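Local coordinates for protein probable LacI-family transcriptional regulator (Corynebacterium glutamicum ATCC 13032, PDB 3BIL) that probably acts as a DNA-binding transcription factor of the LacI family and carries a region related to periplasmic binding proteins that probably senses a ligand, at residues A184-Y189 with G241-F246. Numbering follows the deposited sequence.
Sequences ALPIGY and GAKTLF
Neighbouring parallel strands 187-190 and 244-247 pair side by side in the C-terminal subdomain of a periplasmic-binding-protein fold, Ile-187 facing Thr-244, Gly-188 Leu-245 and Tyr-189 Phe-246. The ladder runs through Gly-188: its N donates to Thr-244 O (2.7 Å) and its O accepts from Phe-246 N (2.9 Å). Where the strands begin, Pro-186 O takes two N-H groups, a sound bond from Lys-243 N (2.9 Å) and a weak one from Thr-244 N. Pro-186 follows a cis peptide bond, and two residues earlier Ala-184 O receives the hydroxyl of Thr-244, OG1 lying 2.8 Å away, so this buried side chain ties the loop to the strand start. The Lys-243 chain, bent at chi3 and chi4, crosses Pro-186, its CE 3.8 Å from Pro-186 CD and 3.2 Å from Leu-185 O.

Ile-187, Thr-244, Tyr-189 and Phe-246 share one sheet face, with Leu-179 of helix 169-181 packing on Ile-187, Thr-244 and Phe-246, while the Tyr-189 ring also stacks on Phe-206 of helix 197-212. CG2 of Ile-187 lies alongside Phe-246 CB at 3.7 Å. On the other face Ala-242 CB sits against the backbone of Gly-188. With CG anti to the backbone N in both aromatic residues (chi1 174° in Tyr-189, -178° in Phe-246), the rings meet in an offset edge-to-face pair, planes at 62°; the Tyr-189 edge is turned to the Phe-246 face, and CD1 of Tyr-189 comes to 3.5 Å from CD2 of Phe-246.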
ATOM      1  N   ALA A 184     -25.968 -17.838  -1.948  1.00 36.91           N
ATOM      2  CA  ALA A 184     -25.473 -16.661  -2.611  1.00 35.53           C
ATOM      3  C   ALA A 184     -24.739 -17.181  -3.837  1.00 38.00           C
ATOM      4  O   ALA A 184     -23.557 -16.910  -4.039  1.00 36.89           O
ATOM      5  CB  ALA A 184     -24.554 -15.881  -1.678  1.00 34.62           C
ATOM      6  N   LEU A 185     -25.456 -17.960  -4.647  1.00 34.20           N
ATOM      7  CA  LEU A 185     -24.857 -18.689  -5.726  1.00 28.86           C
ATOM      8  C   LEU A 185     -25.450 -18.194  -7.006  1.00 29.90           C
ATOM      9  O   LEU A 185     -26.602 -17.726  -6.981  1.00 35.37           O
ATOM     10  CB  LEU A 185     -25.194 -20.174  -5.602  1.00 24.87           C
ATOM     11  CG  LEU A 185     -24.744 -21.022  -4.421  1.00 29.20           C
ATOM     12  CD1 LEU A 185     -25.213 -22.495  -4.707  1.00 28.07           C
ATOM     13  CD2 LEU A 185     -23.199 -20.927  -4.127  1.00 23.02           C
ATOM     14  N   PRO A 186     -24.731 -18.380  -8.149  1.00 25.74           N
ATOM     15  CA  PRO A 186     -23.391 -18.968  -8.298  1.00 23.19           C
ATOM     16  C   PRO A 186     -22.245 -18.058  -7.929  1.00 24.32           C
ATOM     17  O   PRO A 186     -22.378 -16.827  -7.959  1.00 26.90           O
ATOM     18  CB  PRO A 186     -23.290 -19.315  -9.816  1.00 21.52           C
ATOM     19  CG  PRO A 186     -24.369 -18.618 -10.471  1.00 20.44           C
ATOM     20  CD  PRO A 186     -25.353 -18.086  -9.453  1.00 24.05           C
ATOM     21  N   ILE A 187     -21.104 -18.676  -7.646  1.00 24.39           N
ATOM     22  CA  ILE A 187     -19.936 -17.966  -7.261  1.00 26.69           C
ATOM     23  C   ILE A 187     -19.014 -17.801  -8.471  1.00 31.88           C
ATOM     24  O   ILE A 187     -18.698 -18.774  -9.164  1.00 35.44           O
ATOM     25  CB  ILE A 187     -19.195 -18.716  -6.117  1.00 29.42           C
ATOM     26  CG1 ILE A 187     -20.142 -18.970  -4.938  1.00 30.43           C
ATOM     27  CG2 ILE A 187     -17.896 -17.937  -5.659  1.00 29.24           C
ATOM     28  CD1 ILE A 187     -19.652 -20.005  -3.916  1.00 25.34           C
ATOM     29  N   GLY A 188     -18.584 -16.563  -8.721  1.00 31.40           N
ATOM     30  CA  GLY A 188     -17.531 -16.281  -9.662  1.00 25.76           C
ATOM     31  C   GLY A 188     -16.232 -16.152  -8.902  1.00 24.85           C
ATOM     32  O   GLY A 188     -15.965 -15.133  -8.282  1.00 29.51           O
ATOM     33  N   TYR A 189     -15.404 -17.174  -8.943  1.00 23.39           N
ATOM     34  CA  TYR A 189     -14.137 -17.098  -8.253  1.00 24.22           C
ATOM     35  C   TYR A 189     -13.120 -16.534  -9.209  1.00 31.43           C
ATOM     36  O   TYR A 189     -12.993 -16.959 -10.362  1.00 35.01           O
ATOM     37  CB  TYR A 189     -13.698 -18.451  -7.712  1.00 20.46           C
ATOM     38  CG  TYR A 189     -12.288 -18.467  -7.099  1.00 22.52           C
ATOM     39  CD1 TYR A 189     -12.089 -18.124  -5.763  1.00 19.18           C
ATOM     40  CD2 TYR A 189     -11.165 -18.854  -7.852  1.00 20.24           C
ATOM     41  CE1 TYR A 189     -10.849 -18.136  -5.209  1.00 21.45           C
ATOM     42  CE2 TYR A 189      -9.887 -18.857  -7.285  1.00 15.20           C
ATOM     43  CZ  TYR A 189      -9.752 -18.481  -5.970  1.00 18.31           C
ATOM     44  OH  TYR A 189      -8.541 -18.479  -5.364  1.00 22.96           O
ATOM     45  N   GLY A 241     -23.443 -14.545 -15.093  1.00 32.58           N
ATOM     46  CA  GLY A 241     -24.471 -14.781 -14.074  1.00 27.15           C
ATOM     47  C   GLY A 241     -24.003 -14.830 -12.616  1.00 28.29           C
ATOM     48  O   GLY A 241     -24.821 -15.076 -11.732  1.00 25.53           O
ATOM     49  N   ALA A 242     -22.708 -14.620 -12.348  1.00 26.42           N
ATOM     50  CA  ALA A 242     -22.204 -14.674 -10.945  1.00 24.92           C
ATOM     51  C   ALA A 242     -23.007 -13.774 -10.068  1.00 28.88           C
ATOM     52  O   ALA A 242     -23.324 -12.662 -10.463  1.00 36.49           O
ATOM     53  CB  ALA A 242     -20.694 -14.321 -10.835  1.00 16.76           C
ATOM     54  N   LYS A 243     -23.397 -14.284  -8.902  1.00 35.45           N
ATOM     55  CA  LYS A 243     -24.081 -13.483  -7.885  1.00 35.02           C
ATOM     56  C   LYS A 243     -23.133 -13.209  -6.704  1.00 31.12           C
ATOM     57  O   LYS A 243     -23.468 -12.458  -5.790  1.00 24.90           O
ATOM     58  CB  LYS A 243     -25.420 -14.130  -7.474  1.00 36.06           C
ATOM     59  CG  LYS A 243     -26.548 -13.750  -8.445  1.00 41.53           C
ATOM     60  CD  LYS A 243     -27.935 -14.250  -8.057  1.00 46.43           C
ATOM     61  CE  LYS A 243     -28.225 -15.627  -8.738  1.00 57.82           C
ATOM     62  NZ  LYS A 243     -29.611 -15.808  -9.344  1.00 56.57           N
ATOM     63  N   THR A 244     -21.933 -13.796  -6.768  1.00 26.60           N
ATOM     64  CA  THR A 244     -20.906 -13.586  -5.776  1.00 21.13           C
ATOM     65  C   THR A 244     -19.559 -13.494  -6.476  1.00 25.52           C
ATOM     66  O   THR A 244     -19.269 -14.250  -7.411  1.00 23.99           O
ATOM     67  CB  THR A 244     -20.894 -14.714  -4.694  1.00 22.78           C
ATOM     68  OG1 THR A 244     -22.013 -14.538  -3.805  1.00 21.50           O
ATOM     69  CG2 THR A 244     -19.610 -14.680  -3.813  1.00 20.29           C
ATOM     70  N   LEU A 245     -18.728 -12.549  -6.046  1.00 22.35           N
ATOM     71  CA  LEU A 245     -17.411 -12.463  -6.620  1.00 24.43           C
ATOM     72  C   LEU A 245     -16.432 -12.770  -5.501  1.00 24.57           C
ATOM     73  O   LEU A 245     -16.504 -12.191  -4.420  1.00 28.39           O
ATOM     74  CB  LEU A 245     -17.189 -11.106  -7.298  1.00 24.69           C
ATOM     75  CG  LEU A 245     -18.160 -10.850  -8.486  1.00 27.45           C
ATOM     76  CD1 LEU A 245     -18.214  -9.348  -8.959  1.00 27.55           C
ATOM     77  CD2 LEU A 245     -17.862 -11.795  -9.670  1.00 20.70           C
ATOM     78  N   PHE A 246     -15.533 -13.704  -5.754  1.00 19.37           N
ATOM     79  CA  PHE A 246     -14.729 -14.250  -4.711  1.00 20.51           C
ATOM     80  C   PHE A 246     -13.316 -14.112  -5.266  1.00 19.32           C
ATOM     81  O   PHE A 246     -12.860 -14.870  -6.100  1.00 24.05           O
ATOM     82  CB  PHE A 246     -15.212 -15.700  -4.405  1.00 18.68           C
ATOM     83  CG  PHE A 246     -14.476 -16.421  -3.263  1.00 18.35           C
ATOM     84  CD1 PHE A 246     -15.154 -17.355  -2.493  1.00 20.13           C
ATOM     85  CD2 PHE A 246     -13.135 -16.233  -3.019  1.00 17.99           C
ATOM     86  CE1 PHE A 246     -14.530 -18.047  -1.510  1.00 18.05           C
ATOM     87  CE2 PHE A 246     -12.498 -16.923  -2.056  1.00 18.85           C
ATOM     88  CZ  PHE A 246     -13.182 -17.839  -1.289  1.00 20.16           C
TER